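Local coordinates for pesticidal crystal protein CRY4AA (Bacillus thuringiensis, PDB 2C9K) that kills mosquito larvae by binding to midgut epithelial cells and promoting their colloid-osmotic lysis, as a pore-forming member of the delta-endotoxin family, at residues Y183-T194 against V240-K250; N532-P542 against I585-Y595. All coordinates share one frame; numbering follows the deposited sequence.

Contact 1: Y183-T194 against V240-K250; sequences YPVLTKAIEDYT and VALFPNYDVGK
Asp247 OD2 lies at the edge of the Tyr183 ring, with ring and carboxylate planes 62° apart, while Thr187 OG1 sits over one face of the ring toward the rim and Leu186 CD2 is also at the edge. At the other end of the contact the Phe243 ring has Val240 CA over one face and Thr194 OG1 at its edge, 3.9 Å from Phe243 CD1. With CG anti to the backbone N (chi1 -169°), Tyr183 carries its hydroxyl outward from the helix to Asp247 OD2, which accepts from Tyr183 OH at 2.5 Å. That oxygen is met on its syn side, 25° out of the carboxylate plane; Lys250 N reaches it from the opposite face, 2.9 Å from Asp247 OD2, closing an Asx motif. Between the two ends Ile190 pushes CD1 into the 3-10 turn, 3.5 Å from Asp247 N and 4.0 Å from Tyr246 CB, and Leu186 CD2 packs 4.0 Å from Val248 CG2. Helix 140-164 lines the same turn, where Asn148 binds Tyr246 OH and Asn155 binds Tyr246 O. The contact thus packs the segment following helix 222-240 against helix 183-208 of the helical, pore-forming domain I. Its chemistry is apolar along most of its length, with one carboxylate oxygen joining the phenol to the turn at Lys250, an interaction probably strengthened by negative charge on Asp247.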
loop_
_atom_site.group_PDB
_atom_site.type_symbol
_atom_site.label_atom_id
_atom_site.label_comp_id
_atom_site.label_asym_id
_atom_site.label_seq_id
_atom_site.Cartn_x
_atom_site.Cartn_y
_atom_site.Cartn_z
ATOM N N TYR A 183 0.228 1.542 -27.614
ATOM C CA TYR A 183 0.355 2.610 -26.625
ATOM C C TYR A 183 -0.932 3.373 -26.316
ATOM O O TYR A 183 -1.162 3.755 -25.175
ATOM C CB TYR A 183 1.452 3.605 -27.007
ATOM C CG TYR A 183 1.760 4.550 -25.870
ATOM C CD1 TYR A 183 2.023 4.055 -24.593
ATOM C CD2 TYR A 183 1.745 5.933 -26.050
ATOM C CE1 TYR A 183 2.256 4.909 -23.523
ATOM C CE2 TYR A 183 1.980 6.796 -24.984
ATOM C CZ TYR A 183 2.231 6.272 -23.727
ATOM O OH TYR A 183 2.450 7.101 -22.665
ATOM N N PRO A 184 -1.772 3.631 -27.327
ATOM C CA PRO A 184 -2.998 4.355 -26.986
ATOM C C PRO A 184 -3.891 3.452 -26.136
ATOM O O PRO A 184 -4.636 3.916 -25.276
ATOM C CB PRO A 184 -3.601 4.658 -28.351
ATOM C CG PRO A 184 -2.388 4.808 -29.221
ATOM C CD PRO A 184 -1.558 3.630 -28.785
ATOM N N VAL A 185 -3.791 2.152 -26.381
ATOM C CA VAL A 185 -4.579 1.159 -25.654
ATOM C C VAL A 185 -4.015 0.872 -24.259
ATOM O O VAL A 185 -4.777 0.632 -23.315
ATOM C CB VAL A 185 -4.643 -0.172 -26.438
ATOM C CG1 VAL A 185 -5.410 -1.210 -25.651
ATOM C CG2 VAL A 185 -5.291 0.060 -27.779
ATOM N N LEU A 186 -2.686 0.876 -24.141
ATOM C CA LEU A 186 -2.014 0.619 -22.870
ATOM C C LEU A 186 -2.508 1.649 -21.883
ATOM O O LEU A 186 -2.901 1.335 -20.758
ATOM C CB LEU A 186 -0.502 0.762 -23.038
ATOM C CG LEU A 186 0.359 0.769 -21.774
ATOM C CD1 LEU A 186 0.126 -0.496 -20.976
ATOM C CD2 LEU A 186 1.821 0.896 -22.167
ATOM N N THR A 187 -2.483 2.889 -22.338
ATOM C CA THR A 187 -2.928 4.014 -21.554
ATOM C C THR A 187 -4.376 3.822 -21.079
ATOM O O THR A 187 -4.628 3.751 -19.879
ATOM C CB THR A 187 -2.785 5.298 -22.394
ATOM O OG1 THR A 187 -1.389 5.585 -22.559
ATOM C CG2 THR A 187 -3.491 6.479 -21.735
ATOM N N LYS A 188 -5.317 3.719 -22.015
ATOM C CA LYS A 188 -6.727 3.542 -21.674
ATOM C C LYS A 188 -6.952 2.385 -20.704
ATOM O O LYS A 188 -7.871 2.429 -19.885
ATOM C CB LYS A 188 -7.553 3.307 -22.942
ATOM C CG LYS A 188 -8.790 4.193 -23.072
ATOM C CD LYS A 188 -8.403 5.673 -23.046
ATOM C CE LYS A 188 -9.518 6.583 -23.563
ATOM N NZ LYS A 188 -9.819 6.356 -25.026
ATOM N N ALA A 189 -6.117 1.353 -20.800
ATOM C CA ALA A 189 -6.220 0.185 -19.927
ATOM C C ALA A 189 -5.774 0.524 -18.499
ATOM O O ALA A 189 -6.339 0.013 -17.524
ATOM C CB ALA A 189 -5.371 -0.954 -20.481
ATOM N N ILE A 190 -4.753 1.375 -18.387
ATOM C CA ILE A 190 -4.239 1.807 -17.086
ATOM C C ILE A 190 -5.314 2.658 -16.426
ATOM O O ILE A 190 -5.570 2.547 -15.223
ATOM C CB ILE A 190 -2.957 2.673 -17.230
ATOM C CG1 ILE A 190 -1.774 1.798 -17.646
ATOM C CG2 ILE A 190 -2.663 3.401 -15.932
ATOM C CD1 ILE A 190 -0.507 2.579 -17.944
ATOM N N GLU A 191 -5.951 3.504 -17.227
ATOM C CA GLU A 191 -6.992 4.372 -16.716
ATOM C C GLU A 191 -8.246 3.599 -16.317
ATOM O O GLU A 191 -8.730 3.741 -15.191
ATOM C CB GLU A 191 -7.348 5.440 -17.748
ATOM C CG GLU A 191 -8.409 6.415 -17.257
ATOM C CD GLU A 191 -8.637 7.560 -18.216
ATOM O OE1 GLU A 191 -7.643 8.172 -18.657
ATOM O OE2 GLU A 191 -9.805 7.859 -18.526
ATOM N N ASP A 192 -8.769 2.783 -17.226
ATOM C CA ASP A 192 -9.980 2.028 -16.936
ATOM C C ASP A 192 -9.841 1.075 -15.769
ATOM O O ASP A 192 -10.689 1.041 -14.884
ATOM C CB ASP A 192 -10.435 1.254 -18.166
ATOM C CG ASP A 192 -10.913 2.162 -19.272
ATOM O OD1 ASP A 192 -11.174 3.357 -18.998
ATOM O OD2 ASP A 192 -11.041 1.676 -20.416
ATOM N N TYR A 193 -8.772 0.294 -15.773
ATOM C CA TYR A 193 -8.532 -0.659 -14.697
ATOM C C TYR A 193 -8.396 0.038 -13.346
ATOM O O TYR A 193 -8.941 -0.419 -12.346
ATOM C CB TYR A 193 -7.289 -1.479 -15.017
ATOM C CG TYR A 193 -7.536 -2.506 -16.097
ATOM C CD1 TYR A 193 -6.493 -2.992 -16.881
ATOM C CD2 TYR A 193 -8.817 -3.021 -16.314
ATOM C CE1 TYR A 193 -6.720 -3.965 -17.855
ATOM C CE2 TYR A 193 -9.048 -3.998 -17.284
ATOM C CZ TYR A 193 -7.998 -4.463 -18.048
ATOM O OH TYR A 193 -8.220 -5.438 -18.992
ATOM N N THR A 194 -7.676 1.152 -13.317
ATOM C CA THR A 194 -7.511 1.905 -12.082
ATOM C C THR A 194 -8.873 2.358 -11.562
ATOM O O THR A 194 -9.251 2.017 -10.448
ATOM C CB THR A 194 -6.618 3.145 -12.291
ATOM O OG1 THR A 194 -5.268 2.725 -12.517
ATOM C CG2 THR A 194 -6.661 4.044 -11.066
ATOM N N VAL A 240 -2.875 -1.628 -7.883
ATOM C CA VAL A 240 -3.370 -0.509 -8.676
ATOM C C VAL A 240 -2.467 0.727 -8.602
ATOM O O VAL A 240 -2.388 1.505 -9.553
ATOM C CB VAL A 240 -4.792 -0.112 -8.222
ATOM C CG1 VAL A 240 -5.311 1.066 -9.048
ATOM C CG2 VAL A 240 -5.720 -1.311 -8.345
ATOM N N ALA A 241 -1.795 0.918 -7.469
ATOM C CA ALA A 241 -0.902 2.066 -7.292
ATOM C C ALA A 241 0.354 1.993 -8.175
ATOM O O ALA A 241 0.997 3.010 -8.438
ATOM C CB ALA A 241 -0.502 2.189 -5.830
ATOM N N LEU A 242 0.700 0.797 -8.639
ATOM C CA LEU A 242 1.878 0.629 -9.485
ATOM C C LEU A 242 1.558 0.674 -10.986
ATOM O O LEU A 242 2.461 0.829 -11.815
ATOM C CB LEU A 242 2.569 -0.694 -9.156
ATOM C CG LEU A 242 2.901 -0.884 -7.680
ATOM C CD1 LEU A 242 3.390 -2.312 -7.437
ATOM C CD2 LEU A 242 3.949 0.135 -7.260
ATOM N N PHE A 243 0.275 0.543 -11.326
ATOM C CA PHE A 243 -0.156 0.545 -12.727
ATOM C C PHE A 243 0.402 1.692 -13.575
ATOM O O PHE A 243 0.761 1.502 -14.743
ATOM C CB PHE A 243 -1.685 0.553 -12.798
ATOM C CG PHE A 243 -2.326 -0.789 -12.502
ATOM C CD1 PHE A 243 -3.704 -0.885 -12.308
ATOM C CD2 PHE A 243 -1.564 -1.951 -12.455
ATOM C CE1 PHE A 243 -4.309 -2.111 -12.077
ATOM C CE2 PHE A 243 -2.165 -3.184 -12.223
ATOM C CZ PHE A 243 -3.538 -3.266 -12.035
ATOM N N PRO A 244 0.495 2.900 -12.996
ATOM C CA PRO A 244 1.016 4.033 -13.761
ATOM C C PRO A 244 2.429 3.803 -14.247
ATOM O O PRO A 244 2.877 4.446 -15.180
ATOM C CB PRO A 244 0.927 5.187 -12.769
ATOM C CG PRO A 244 -0.240 4.803 -11.913
ATOM C CD PRO A 244 0.034 3.341 -11.670
ATOM N N ASN A 245 3.136 2.890 -13.600
ATOM C CA ASN A 245 4.509 2.591 -13.992
ATOM C C ASN A 245 4.511 1.864 -15.331
ATOM O O ASN A 245 5.523 1.839 -16.030
ATOM C CB ASN A 245 5.187 1.719 -12.933
ATOM C CG ASN A 245 5.251 2.389 -11.568
ATOM O OD1 ASN A 245 5.739 1.798 -10.602
ATOM N ND2 ASN A 245 4.761 3.625 -11.479
ATOM N N TYR A 246 3.375 1.267 -15.686
ATOM C CA TYR A 246 3.271 0.551 -16.946
ATOM C C TYR A 246 3.190 1.520 -18.118
ATOM O O TYR A 246 3.267 1.096 -19.269
ATOM C CB TYR A 246 2.042 -0.362 -16.958
ATOM C CG TYR A 246 2.169 -1.614 -16.105
ATOM C CD1 TYR A 246 3.193 -2.541 -16.331
ATOM C CD2 TYR A 246 1.265 -1.879 -15.078
ATOM C CE1 TYR A 246 3.313 -3.698 -15.549
ATOM C CE2 TYR A 246 1.380 -3.033 -14.296
ATOM C CZ TYR A 246 2.406 -3.933 -14.535
ATOM O OH TYR A 246 2.536 -5.048 -13.737
ATOM N N ASP A 247 3.033 2.813 -17.831
ATOM C CA ASP A 247 2.941 3.825 -18.885
ATOM C C ASP A 247 4.314 4.080 -19.479
ATOM O O ASP A 247 5.024 4.996 -19.067
ATOM C CB ASP A 247 2.361 5.133 -18.334
ATOM C CG ASP A 247 2.194 6.216 -19.411
ATOM O OD1 ASP A 247 1.255 7.035 -19.293
ATOM O OD2 ASP A 247 3.000 6.267 -20.365
ATOM N N VAL A 248 4.681 3.256 -20.450
ATOM C CA VAL A 248 5.964 3.365 -21.117
ATOM C C VAL A 248 6.276 4.795 -21.536
ATOM O O VAL A 248 7.437 5.176 -21.671
ATOM C CB VAL A 248 5.996 2.474 -22.355
ATOM C CG1 VAL A 248 7.295 2.682 -23.107
ATOM C CG2 VAL A 248 5.814 1.030 -21.940
ATOM N N GLY A 249 5.240 5.588 -21.760
ATOM C CA GLY A 249 5.470 6.964 -22.151
ATOM C C GLY A 249 6.085 7.734 -21.003
ATOM O O GLY A 249 7.143 8.340 -21.158
ATOM N N LYS A 250 5.422 7.688 -19.850
ATOM C CA LYS A 250 5.862 8.377 -18.644
ATOM C C LYS A 250 7.154 7.842 -18.035
ATOM O O LYS A 250 8.005 8.619 -17.609
ATOM C CB LYS A 250 4.761 8.307 -17.593
ATOM C CG LYS A 250 3.463 8.999 -17.977
ATOM C CD LYS A 250 3.398 10.409 -17.412
ATOM C CE LYS A 250 4.179 11.414 -18.242
ATOM N NZ LYS A 250 3.403 11.882 -19.432
#

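Contact 2: N532-P542 against I585-Y595; sequences NTRAVINLSIP and ISLVFNRSDVY
Arg591, with CG anti to the backbone N (chi1 179°) and its chain extended to NE, lays its guanidinium against Ala535, whose CB lies over one face toward the rim, 3.4 Å from Arg591 NH2. Asp593 folds its carboxylate between backbone N and carbonyl carbon (chi1 64°), where Arg591 NH2 donates to the syn lone pair of Asp593 OD2 at 2.8 Å, almost in the guanidinium plane. The same carboxylate accepts from Val536 N through OD1, whose position is less certain. Farther out, Thr533 lies across Tyr595, its CA centred over one ring face at 3.5 Å from the Tyr595 centroid, and Arg534 O approaches the ring edge.

Strands 536-541 and 584-591 run antiparallel here. Asn538 with Asn590 and Ser540 with Val588 are hydrogen-bonded pairs, and Asn538 N to Asn590 O measures 2.8 Å. A further bond from Ser592 N to Val536 O continues the bonding one residue past the end of strand 584-591. Leu539 and Phe589 form a non-hydrogen-bonded pair and point the same way; Leu539 CD2 lies over one face of the ring, 3.8 Å from the Phe589 centroid, and Phe506 stacks on that ring. Beyond it Ile541 CD1 touches Leu587 CD1 at 3.9 Å. Phe589 and Leu587 touch Ile605 and Phe607 of strand 600-609, while Leu539 packs on Leu547 and Phe573, consistent with the sandwich core of domain III. Arg591 NH1 and NH2 also donate to Phe502 O and Thr598 O, so the guanidinium is held by Asp593 and two backbone carbonyls. The nearby guanidinium would probably favour the ionised carboxylate of Asp593; this ion pair braces the chain after strand 584-591, while the Ser592 N bond, and less surely the Asp593 OD1 bond, tie it to Val536.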
loop_
_atom_site.group_PDB
_atom_site.type_symbol
_atom_site.label_atom_id
_atom_site.label_comp_id
_atom_site.label_asym_id
_atom_site.label_seq_id
_atom_site.Cartn_x
_atom_site.Cartn_y
_atom_site.Cartn_z
ATOM N N ASN A 532 -6.579 31.186 -15.286
ATOM C CA ASN A 532 -6.227 32.519 -14.796
ATOM C C ASN A 532 -5.884 32.519 -13.316
ATOM O O ASN A 532 -5.486 33.547 -12.760
ATOM C CB ASN A 532 -7.378 33.497 -15.047
ATOM C CG ASN A 532 -7.834 33.496 -16.495
ATOM O OD1 ASN A 532 -7.027 33.701 -17.413
ATOM N ND2 ASN A 532 -9.130 33.260 -16.712
ATOM N N THR A 533 -6.032 31.359 -12.683
ATOM C CA THR A 533 -5.744 31.221 -11.260
ATOM C C THR A 533 -4.815 30.040 -10.960
ATOM O O THR A 533 -5.027 29.290 -10.009
ATOM C CB THR A 533 -7.053 31.053 -10.479
ATOM O OG1 THR A 533 -7.841 30.014 -11.079
ATOM C CG2 THR A 533 -7.829 32.363 -10.481
ATOM N N ARG A 534 -3.775 29.890 -11.772
ATOM C CA ARG A 534 -2.828 28.798 -11.596
ATOM C C ARG A 534 -1.972 28.999 -10.356
ATOM O O ARG A 534 -1.515 30.107 -10.070
ATOM C CB ARG A 534 -1.913 28.690 -12.817
ATOM C CG ARG A 534 -2.636 28.665 -14.140
ATOM C CD ARG A 534 -1.687 29.029 -15.257
ATOM N NE ARG A 534 -0.873 27.899 -15.693
ATOM C CZ ARG A 534 0.216 28.015 -16.450
ATOM N NH1 ARG A 534 0.628 29.214 -16.847
ATOM N NH2 ARG A 534 0.885 26.935 -16.824
ATOM N N ALA A 535 -1.761 27.917 -9.618
ATOM C CA ALA A 535 -0.924 27.973 -8.434
ATOM C C ALA A 535 0.503 27.964 -8.961
ATOM O O ALA A 535 0.779 27.393 -10.017
ATOM C CB ALA A 535 -1.171 26.763 -7.552
ATOM N N VAL A 536 1.406 28.614 -8.246
ATOM C CA VAL A 536 2.802 28.660 -8.654
ATOM C C VAL A 536 3.624 27.970 -7.581
ATOM O O VAL A 536 3.398 28.190 -6.393
ATOM C CB VAL A 536 3.271 30.119 -8.833
ATOM C CG1 VAL A 536 4.784 30.192 -8.912
ATOM C CG2 VAL A 536 2.671 30.682 -10.094
ATOM N N ILE A 537 4.571 27.138 -7.997
ATOM C CA ILE A 537 5.411 26.400 -7.056
ATOM C C ILE A 537 6.906 26.654 -7.199
ATOM O O ILE A 537 7.474 26.493 -8.277
ATOM C CB ILE A 537 5.168 24.908 -7.206
ATOM C CG1 ILE A 537 5.249 24.540 -8.694
ATOM C CG2 ILE A 537 3.828 24.550 -6.588
ATOM C CD1 ILE A 537 4.849 23.127 -9.023
ATOM N N ASN A 538 7.539 27.039 -6.100
ATOM C CA ASN A 538 8.966 27.305 -6.112
ATOM C C ASN A 538 9.705 26.271 -5.287
ATOM O O ASN A 538 9.400 26.040 -4.120
ATOM C CB ASN A 538 9.239 28.707 -5.587
ATOM C CG ASN A 538 8.636 29.769 -6.470
ATOM O OD1 ASN A 538 9.028 29.920 -7.627
ATOM N ND2 ASN A 538 7.664 30.505 -5.938
ATOM N N LEU A 539 10.686 25.653 -5.929
ATOM C CA LEU A 539 11.505 24.605 -5.337
ATOM C C LEU A 539 12.889 25.169 -5.053
ATOM O O LEU A 539 13.603 25.564 -5.980
ATOM C CB LEU A 539 11.642 23.455 -6.334
ATOM C CG LEU A 539 11.542 21.985 -5.942
ATOM C CD1 LEU A 539 12.141 21.170 -7.087
ATOM C CD2 LEU A 539 12.272 21.698 -4.646
ATOM N N SER A 540 13.272 25.222 -3.784
ATOM C CA SER A 540 14.592 25.721 -3.443
ATOM C C SER A 540 15.458 24.586 -2.941
ATOM O O SER A 540 15.156 23.961 -1.923
ATOM C CB SER A 540 14.518 26.806 -2.371
ATOM O OG SER A 540 14.154 28.054 -2.930
ATOM N N ILE A 541 16.518 24.299 -3.683
ATOM C CA ILE A 541 17.452 23.267 -3.284
ATOM C C ILE A 541 18.734 24.008 -2.918
ATOM O O ILE A 541 19.548 24.345 -3.784
ATOM C CB ILE A 541 17.734 22.267 -4.419
ATOM C CG1 ILE A 541 16.424 21.659 -4.909
ATOM C CG2 ILE A 541 18.641 21.158 -3.919
ATOM C CD1 ILE A 541 16.604 20.586 -5.967
ATOM N N PRO A 542 18.902 24.310 -1.623
ATOM C CA PRO A 542 20.068 25.014 -1.097
ATOM C C PRO A 542 21.362 24.439 -1.641
ATOM O O PRO A 542 21.607 23.243 -1.537
ATOM C CB PRO A 542 19.934 24.809 0.403
ATOM C CG PRO A 542 18.458 24.866 0.595
ATOM C CD PRO A 542 17.946 24.007 -0.542
ATOM N N ILE A 585 20.249 16.150 0.550
ATOM C CA ILE A 585 19.511 17.175 -0.169
ATOM C C ILE A 585 18.268 17.663 0.545
ATOM O O ILE A 585 17.523 16.871 1.106
ATOM C CB ILE A 585 19.084 16.643 -1.542
ATOM C CG1 ILE A 585 20.300 16.044 -2.264
ATOM C CG2 ILE A 585 18.450 17.750 -2.354
ATOM C CD1 ILE A 585 19.939 15.198 -3.463
ATOM N N SER A 586 18.054 18.973 0.516
ATOM C CA SER A 586 16.873 19.583 1.119
ATOM C C SER A 586 15.961 20.038 -0.014
ATOM O O SER A 586 16.364 20.825 -0.868
ATOM C CB SER A 586 17.248 20.794 1.973
ATOM O OG SER A 586 18.049 20.409 3.065
ATOM N N LEU A 587 14.741 19.521 -0.028
ATOM C CA LEU A 587 13.786 19.876 -1.058
ATOM C C LEU A 587 12.688 20.737 -0.434
ATOM O O LEU A 587 11.683 20.234 0.082
ATOM C CB LEU A 587 13.209 18.603 -1.691
ATOM C CG LEU A 587 13.604 18.269 -3.141
ATOM C CD1 LEU A 587 15.109 18.185 -3.290
ATOM C CD2 LEU A 587 12.966 16.949 -3.550
ATOM N N VAL A 588 12.897 22.048 -0.475
ATOM C CA VAL A 588 11.936 22.978 0.093
ATOM C C VAL A 588 10.974 23.474 -0.968
ATOM O O VAL A 588 11.376 24.164 -1.894
ATOM C CB VAL A 588 12.629 24.201 0.708
ATOM C CG1 VAL A 588 11.659 24.939 1.603
ATOM C CG2 VAL A 588 13.857 23.775 1.481
ATOM N N PHE A 589 9.706 23.110 -0.820
ATOM C CA PHE A 589 8.661 23.518 -1.743
ATOM C C PHE A 589 7.854 24.671 -1.158
ATOM O O PHE A 589 7.402 24.610 -0.013
ATOM C CB PHE A 589 7.699 22.356 -2.041
ATOM C CG PHE A 589 8.269 21.297 -2.938
ATOM C CD1 PHE A 589 9.031 20.258 -2.420
ATOM C CD2 PHE A 589 8.072 21.360 -4.312
ATOM C CE1 PHE A 589 9.591 19.298 -3.257
ATOM C CE2 PHE A 589 8.631 20.402 -5.159
ATOM C CZ PHE A 589 9.393 19.371 -4.628
ATOM N N ASN A 590 7.674 25.721 -1.953
ATOM C CA ASN A 590 6.888 26.884 -1.541
ATOM C C ASN A 590 5.844 27.214 -2.590
ATOM O O ASN A 590 6.040 26.971 -3.784
ATOM C CB ASN A 590 7.771 28.118 -1.357
ATOM C CG ASN A 590 8.296 28.259 0.052
ATOM O OD1 ASN A 590 9.485 28.068 0.302
ATOM N ND2 ASN A 590 7.411 28.596 0.987
ATOM N N ARG A 591 4.725 27.759 -2.130
ATOM C CA ARG A 591 3.656 28.183 -3.023
ATOM C C ARG A 591 3.596 29.703 -2.891
ATOM O O ARG A 591 3.461 30.221 -1.787
ATOM C CB ARG A 591 2.328 27.557 -2.610
ATOM C CG ARG A 591 1.198 27.991 -3.494
ATOM C CD ARG A 591 -0.004 27.096 -3.393
ATOM N NE ARG A 591 -1.079 27.648 -4.204
ATOM C CZ ARG A 591 -2.288 27.118 -4.300
ATOM N NH1 ARG A 591 -2.577 26.012 -3.633
ATOM N NH2 ARG A 591 -3.207 27.703 -5.057
ATOM N N SER A 592 3.704 30.418 -4.005
ATOM C CA SER A 592 3.699 31.875 -3.947
ATOM C C SER A 592 2.461 32.564 -4.505
ATOM O O SER A 592 2.201 33.720 -4.184
ATOM C CB SER A 592 4.929 32.410 -4.663
ATOM O OG SER A 592 4.976 31.912 -5.982
ATOM N N ASP A 593 1.705 31.864 -5.342
ATOM C CA ASP A 593 0.502 32.441 -5.938
ATOM C C ASP A 593 -0.472 32.931 -4.869
ATOM O O ASP A 593 -0.360 32.559 -3.708
ATOM C CB ASP A 593 -0.198 31.418 -6.844
ATOM C CG ASP A 593 -0.710 30.215 -6.081
ATOM O OD1 ASP A 593 0.115 29.371 -5.672
ATOM O OD2 ASP A 593 -1.940 30.114 -5.887
ATOM N N VAL A 594 -1.427 33.760 -5.272
ATOM C CA VAL A 594 -2.415 34.311 -4.355
ATOM C C VAL A 594 -3.714 33.515 -4.355
ATOM O O VAL A 594 -4.492 33.578 -3.405
ATOM C CB VAL A 594 -2.748 35.772 -4.731
ATOM C CG1 VAL A 594 -4.016 36.219 -4.032
ATOM C CG2 VAL A 594 -1.604 36.677 -4.348
ATOM N N TYR A 595 -3.932 32.758 -5.421
ATOM C CA TYR A 595 -5.152 31.975 -5.591
ATOM C C TYR A 595 -5.420 30.909 -4.526
ATOM O O TYR A 595 -5.453 29.712 -4.818
ATOM C CB TYR A 595 -5.131 31.358 -6.990
ATOM C CG TYR A 595 -4.743 32.377 -8.040
ATOM C CD1 TYR A 595 -3.545 32.265 -8.743
ATOM C CD2 TYR A 595 -5.543 33.499 -8.276
ATOM C CE1 TYR A 595 -3.150 33.250 -9.652
ATOM C CE2 TYR A 595 -5.160 34.484 -9.177
ATOM C CZ TYR A 595 -3.963 34.359 -9.861
ATOM O OH TYR A 595 -3.569 35.353 -10.732
#

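Contact 1 is the more buried of the two and belongs to the helical N-terminal domain; contact 2, partly buried, lies in the C-terminal beta domain, with centres 29 Å apart and no touch between them. They share no helix or strand and follow in series along the chain. Contact 1 joins a helix to a 3-10 turn and the loop after it, so side chains do the work and its cross-segment hydrogen bond is phenol to carboxylate. Contact 2 pairs neighbouring strands of one sheet, where backbone bonds set the register and an apolar face turns inward. Each uses an aspartate: Asp247 takes that phenol and a backbone N-H of its own segment, Asp593 an arginine of its own.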